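PDB 4Q7F: 5' nucleotidase family protein from Staphylococcus aureus subsp. aureus, which belongs to the 5'-nucleotidase family, joining a metal-binding calcineurin-like phosphoesterase domain to a C-terminal 5'-nucleotidase domain. Local coordinates for residues D58-Y62 with G272-L276; Q151-Q155 with Y281-S285. One frame throughout, in Å; residues are numbered along the deposited sequence. Where two conformers were deposited one is given.

Contact 1. Residues D58-Y62 with G272-L276; sequences DRRQY and GRVVL
Asp58 and Arg273 join the last part of helix 48-59 to strand 270-278 through a salt bridge. Arg273 NH1 donates to Asp58 OD2 at 2.8 Å with an N-H...O angle of 158°, landing on the syn lone pair. Carboxylate and guanidinium lie nearly in one plane, 17° apart, so the acid meets the edge of the arginine. Tyr23 OH of strand 19-25 is a second hydrogen-bonding partner of the same OD2. The chain then turns: Tyr62 N bonds to Arg59 O at 3.1 Å, closing a type I beta turn. On this turn Gln61 folds back, and its NE2 donates to Asp58 O at 3.2 Å within the carbonyl plane; its CG also rests over one face of the Tyr62 ring. Tyr62 supplies the largest buried patch of its segment, and its ring, which also lies against Ala21 and Tyr23, reaches across to the strand. The hydroxyl sits over the centre of one guanidinium face, with OH 3.1 Å from Arg273 CZ; angles to NE and NH1 are too poor for hydrogen bonds. At the ring's edge, Tyr62 CE1 packs 3.7 Å from Val275 CG2. Arg273 leaves the backbone extended and bends at chi3 (74°), which turns its edge to the carboxylate and a face to the Tyr62 hydroxyl. In this beta-sandwich phosphoesterase domain, the helix is thus tied to the five-stranded sheet by a directional ion pair, and sharing OD2 between Arg273 and Tyr23 would hold the carboxylate's rotation.

Contact 2. Residues Q151-Q155 with Y281-S285; sequences QVGDQ and YENLS
Residues 151-155 form a type II' beta turn from Val152 to Gln155, closed by Val152 N to Gln155 O at 3.0 Å and Gln155 N to Val152 O at 2.9 Å, and the turn approaches 281-285 most closely in backbone at Gln155 and Asn283, whose CA atoms are 7.8 Å apart. No hydrogen bond crosses between the segments; the evidence is for packing. Val152 and Leu284 provide its apolar part: Val152 CG1 touches Leu284 CD1 at 3.7 Å, and the same leucine methyl also lies near the CB of Val152. Leu284 chi1 (-71°) and chi2 (165°) together bring CD1 to the turn. Gln155, modelled in two conformers, lies near the carbonyl of Glu282. At the solvent-exposed margin two carboxylates approach, the side chains crossing at about a right angle: Asp154 OD2 and Glu282 OE2 are 3.7 Å apart, their planes 69° apart. Both residues are exposed, so solvent probably screens this pair of like charges. The turn is the beta hairpin link between strands 147-152 and 155-163 at one edge of the six-stranded sheet. Segment 281-285 leads into strand 284-293, an edge strand of the five-stranded sheet, so the contact joins margins of the two sheets of the phosphoesterase sandwich; Val152 also touches Gln64, in the loop before strand 65-69.

Both contacts lie at the surface, on the same side of the chain's centre and 16 Å apart between centres. They share one five-stranded sheet: contact 1 uses strand 270-278, contact 2 the start of its antiparallel neighbour 284-293, and Leu276 CB meets Ser285 O at 3.7 Å where they touch. Contact 1 ties the last part of a helix and the turn after it to a strand inside that sheet, and its central link is ionic and directional. Contact 2 instead brings a hairpin turn of the other, six-stranded sheet against the edge strand, through methyl packing and with two acids close together. Opposite charges pair in the first, whereas like charges meet at the more peripheral second.

Contact 1. Residues D58-Y62 with G272-L276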
loop_
_atom_site.group_PDB
_atom_site.type_symbol
_atom_site.label_atom_id
_atom_site.label_comp_id
_atom_site.label_asym_id
_atom_site.label_seq_id
_atom_site.Cartn_x
_atom_site.Cartn_y
_atom_site.Cartn_z
ATOM N N ASP A 58 -8.903 -26.004 -6.440
ATOM C CA ASP A 58 -8.178 -26.700 -5.365
ATOM C C ASP A 58 -8.967 -27.106 -4.115
ATOM O O ASP A 58 -8.595 -28.044 -3.415
ATOM C CB ASP A 58 -7.075 -25.773 -4.844
ATOM C CG ASP A 58 -6.072 -26.504 -3.961
ATOM O OD1 ASP A 58 -5.243 -27.226 -4.527
ATOM O OD2 ASP A 58 -6.067 -26.325 -2.723
ATOM N N ARG A 59 -10.007 -26.346 -3.796
ATOM C CA ARG A 59 -10.729 -26.529 -2.550
ATOM C C ARG A 59 -11.615 -27.770 -2.521
ATOM O O ARG A 59 -11.932 -28.274 -1.438
ATOM C CB ARG A 59 -11.572 -25.272 -2.236
ATOM C CG ARG A 59 -12.769 -25.095 -3.152
ATOM C CD ARG A 59 -13.463 -23.755 -2.972
ATOM N NE ARG A 59 -13.869 -23.496 -1.587
ATOM C CZ ARG A 59 -14.689 -22.517 -1.213
ATOM N NH1 ARG A 59 -15.211 -21.672 -2.109
ATOM N NH2 ARG A 59 -14.990 -22.386 0.077
ATOM N N ARG A 60 -11.985 -28.259 -3.701
ATOM C CA ARG A 60 -12.872 -29.405 -3.818
ATOM C C ARG A 60 -12.344 -30.685 -3.125
ATOM O O ARG A 60 -13.134 -31.493 -2.685
ATOM C CB ARG A 60 -13.182 -29.655 -5.296
ATOM C CG ARG A 60 -14.243 -30.708 -5.550
ATOM C CD ARG A 60 -14.426 -30.947 -7.044
ATOM N NE ARG A 60 -15.313 -32.081 -7.320
ATOM C CZ ARG A 60 -14.950 -33.358 -7.215
ATOM N NH1 ARG A 60 -15.827 -34.323 -7.493
ATOM N NH2 ARG A 60 -13.719 -33.686 -6.808
ATOM N N GLN A 61 -11.021 -30.845 -3.007
ATOM C CA GLN A 61 -10.440 -32.033 -2.367
ATOM C C GLN A 61 -10.622 -32.082 -0.840
ATOM O O GLN A 61 -10.514 -33.148 -0.239
ATOM C CB GLN A 61 -8.945 -32.135 -2.673
ATOM C CG GLN A 61 -8.117 -31.019 -2.079
ATOM C CD GLN A 61 -6.649 -31.103 -2.447
ATOM O OE1 GLN A 61 -5.965 -32.061 -2.102
ATOM N NE2 GLN A 61 -6.148 -30.076 -3.101
ATOM N N TYR A 62 -10.886 -30.942 -0.218
ATOM C CA TYR A 62 -11.042 -30.878 1.235
ATOM C C TYR A 62 -12.478 -31.079 1.668
ATOM O O TYR A 62 -13.391 -30.890 0.877
ATOM C CB TYR A 62 -10.474 -29.563 1.734
ATOM C CG TYR A 62 -9.014 -29.442 1.386
ATOM C CD1 TYR A 62 -8.072 -30.205 2.043
ATOM C CD2 TYR A 62 -8.582 -28.601 0.370
ATOM C CE1 TYR A 62 -6.725 -30.119 1.725
ATOM C CE2 TYR A 62 -7.233 -28.509 0.038
ATOM C CZ TYR A 62 -6.312 -29.270 0.730
ATOM O OH TYR A 62 -4.986 -29.191 0.412
ATOM N N GLY A 272 -2.722 -18.037 -0.186
ATOM C CA GLY A 272 -2.254 -18.761 0.990
ATOM C C GLY A 272 -3.235 -19.876 1.281
ATOM O O GLY A 272 -4.445 -19.663 1.187
ATOM N N ARG A 273 -2.722 -21.064 1.599
ATOM C CA ARG A 273 -3.587 -22.205 1.944
ATOM C C ARG A 273 -3.057 -22.843 3.214
ATOM O O ARG A 273 -1.887 -23.205 3.282
ATOM C CB ARG A 273 -3.640 -23.254 0.845
ATOM C CG ARG A 273 -4.619 -24.387 1.144
ATOM C CD ARG A 273 -4.558 -25.477 0.095
ATOM N NE ARG A 273 -3.352 -26.312 0.209
ATOM C CZ ARG A 273 -2.914 -27.137 -0.739
ATOM N NH1 ARG A 273 -3.556 -27.253 -1.895
ATOM N NH2 ARG A 273 -1.834 -27.875 -0.533
ATOM N N VAL A 274 -3.911 -22.921 4.229
ATOM C CA VAL A 274 -3.555 -23.573 5.470
ATOM C C VAL A 274 -4.582 -24.654 5.677
ATOM O O VAL A 274 -5.774 -24.375 5.631
ATOM C CB VAL A 274 -3.565 -22.597 6.647
ATOM C CG1 VAL A 274 -3.323 -23.337 7.953
ATOM C CG2 VAL A 274 -2.492 -21.533 6.435
ATOM N N VAL A 275 -4.119 -25.887 5.887
ATOM C CA VAL A 275 -4.994 -27.010 6.098
ATOM C C VAL A 275 -4.837 -27.533 7.510
ATOM O O VAL A 275 -3.714 -27.702 8.026
ATOM C CB VAL A 275 -4.697 -28.177 5.125
ATOM C CG1 VAL A 275 -5.669 -29.330 5.356
ATOM C CG2 VAL A 275 -4.752 -27.706 3.682
ATOM N N LEU A 276 -5.975 -27.771 8.141
ATOM C CA LEU A 276 -5.995 -28.355 9.454
ATOM C C LEU A 276 -6.673 -29.712 9.303
ATOM O O LEU A 276 -7.588 -29.850 8.481
ATOM C CB LEU A 276 -6.773 -27.484 10.421
ATOM C CG LEU A 276 -6.413 -26.033 10.651
ATOM C CD1 LEU A 276 -7.257 -25.549 11.824
ATOM C CD2 LEU A 276 -4.932 -25.794 10.928
#

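Contact 2. Residues Q151-Q155 with Y281-S285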
loop_
_atom_site.group_PDB
_atom_site.type_symbol
_atom_site.label_atom_id
_atom_site.label_comp_id
_atom_site.label_asym_id
_atom_site.label_seq_id
_atom_site.Cartn_x
_atom_site.Cartn_y
_atom_site.Cartn_z
ATOM N N GLN A 151 -18.243 -23.802 13.926
ATOM C CA GLN A 151 -17.865 -25.173 14.269
ATOM C C GLN A 151 -17.274 -25.981 13.123
ATOM O O GLN A 151 -17.646 -25.828 11.956
ATOM C CB GLN A 151 -19.040 -25.954 14.879
ATOM C CG GLN A 151 -19.374 -25.519 16.291
ATOM C CD GLN A 151 -19.785 -24.069 16.338
ATOM O OE1 GLN A 151 -20.659 -23.643 15.584
ATOM N NE2 GLN A 151 -19.157 -23.298 17.222
ATOM N N VAL A 152 -16.333 -26.833 13.497
ATOM C CA VAL A 152 -15.719 -27.804 12.605
ATOM C C VAL A 152 -15.835 -29.091 13.410
ATOM O O VAL A 152 -15.083 -29.313 14.378
ATOM C CB VAL A 152 -14.241 -27.517 12.312
ATOM C CG1 VAL A 152 -13.661 -28.635 11.434
ATOM C CG2 VAL A 152 -14.086 -26.157 11.661
ATOM N N GLY A 153 -16.819 -29.909 13.045
ATOM C CA GLY A 153 -17.092 -31.117 13.792
ATOM C C GLY A 153 -17.502 -30.681 15.185
ATOM O O GLY A 153 -18.306 -29.776 15.343
ATOM N N ASP A 154 -16.910 -31.302 16.194
ATOM C CA ASP A 154 -17.200 -30.974 17.589
ATOM C C ASP A 154 -16.225 -29.930 18.172
ATOM O O ASP A 154 -16.114 -29.786 19.389
ATOM C CB ASP A 154 -17.211 -32.250 18.444
ATOM C CG ASP A 154 -15.919 -33.051 18.339
ATOM O OD1 ASP A 154 -15.003 -32.638 17.589
ATOM O OD2 ASP A 154 -15.822 -34.102 19.004
ATOM N N GLN A 155 -15.515 -29.228 17.291
ATOM C CA GLN A 155 -14.566 -28.190 17.690
ATOM C C GLN A 155 -15.109 -26.828 17.274
ATOM O O GLN A 155 -16.045 -26.743 16.477
ATOM C CB GLN A 155 -13.215 -28.391 16.996
ATOM C CG GLN A 155 -12.523 -29.726 17.236
ATOM C CD GLN A 155 -12.273 -30.019 18.705
ATOM O OE1 GLN A 155 -13.172 -30.436 19.430
ATOM N NE2 GLN A 155 -11.030 -29.856 19.133
ATOM N N TYR A 281 -8.560 -38.783 18.488
ATOM C CA TYR A 281 -9.020 -37.897 19.580
ATOM C C TYR A 281 -9.848 -36.777 18.932
ATOM O O TYR A 281 -10.504 -35.996 19.622
ATOM C CB TYR A 281 -7.895 -37.265 20.429
ATOM C CG TYR A 281 -6.904 -38.237 21.044
ATOM C CD1 TYR A 281 -7.338 -39.313 21.815
ATOM C CD2 TYR A 281 -5.524 -38.038 20.907
ATOM C CE1 TYR A 281 -6.434 -40.195 22.385
ATOM C CE2 TYR A 281 -4.615 -38.910 21.478
ATOM C CZ TYR A 281 -5.073 -39.985 22.217
ATOM O OH TYR A 281 -4.171 -40.852 22.789
ATOM N N GLU A 282 -9.786 -36.704 17.600
ATOM C CA GLU A 282 -10.517 -35.714 16.812
ATOM C C GLU A 282 -10.152 -34.273 17.185
ATOM O O GLU A 282 -11.016 -33.412 17.358
ATOM C CB GLU A 282 -12.028 -35.981 16.878
ATOM C CG GLU A 282 -12.398 -37.319 16.247
ATOM C CD GLU A 282 -13.866 -37.677 16.383
ATOM O OE1 GLU A 282 -14.292 -38.655 15.732
ATOM O OE2 GLU A 282 -14.596 -36.995 17.135
ATOM N N ASN A 283 -8.846 -34.043 17.298
ATOM C CA ASN A 283 -8.286 -32.736 17.592
ATOM C C ASN A 283 -7.613 -32.192 16.342
ATOM O O ASN A 283 -6.713 -32.819 15.786
ATOM C CB ASN A 283 -7.268 -32.841 18.722
ATOM C CG ASN A 283 -7.888 -33.318 20.014
ATOM O OD1 ASN A 283 -9.029 -32.976 20.332
ATOM N ND2 ASN A 283 -7.137 -34.105 20.778
ATOM N N LEU A 284 -8.060 -31.025 15.902
ATOM C CA LEU A 284 -7.509 -30.372 14.719
ATOM C C LEU A 284 -6.090 -29.863 14.954
ATOM O O LEU A 284 -5.809 -29.250 15.983
ATOM C CB LEU A 284 -8.404 -29.194 14.309
ATOM C CG LEU A 284 -9.764 -29.541 13.701
ATOM C CD1 LEU A 284 -10.703 -28.346 13.678
ATOM C CD2 LEU A 284 -9.579 -30.102 12.298
ATOM N N SER A 285 -5.201 -30.141 14.006
ATOM C CA SER A 285 -3.835 -29.649 14.071
ATOM C C SER A 285 -3.444 -29.237 12.671
ATOM O O SER A 285 -4.042 -29.678 11.686
ATOM C CB SER A 285 -2.860 -30.707 14.589
ATOM O OG SER A 285 -2.618 -31.699 13.607
#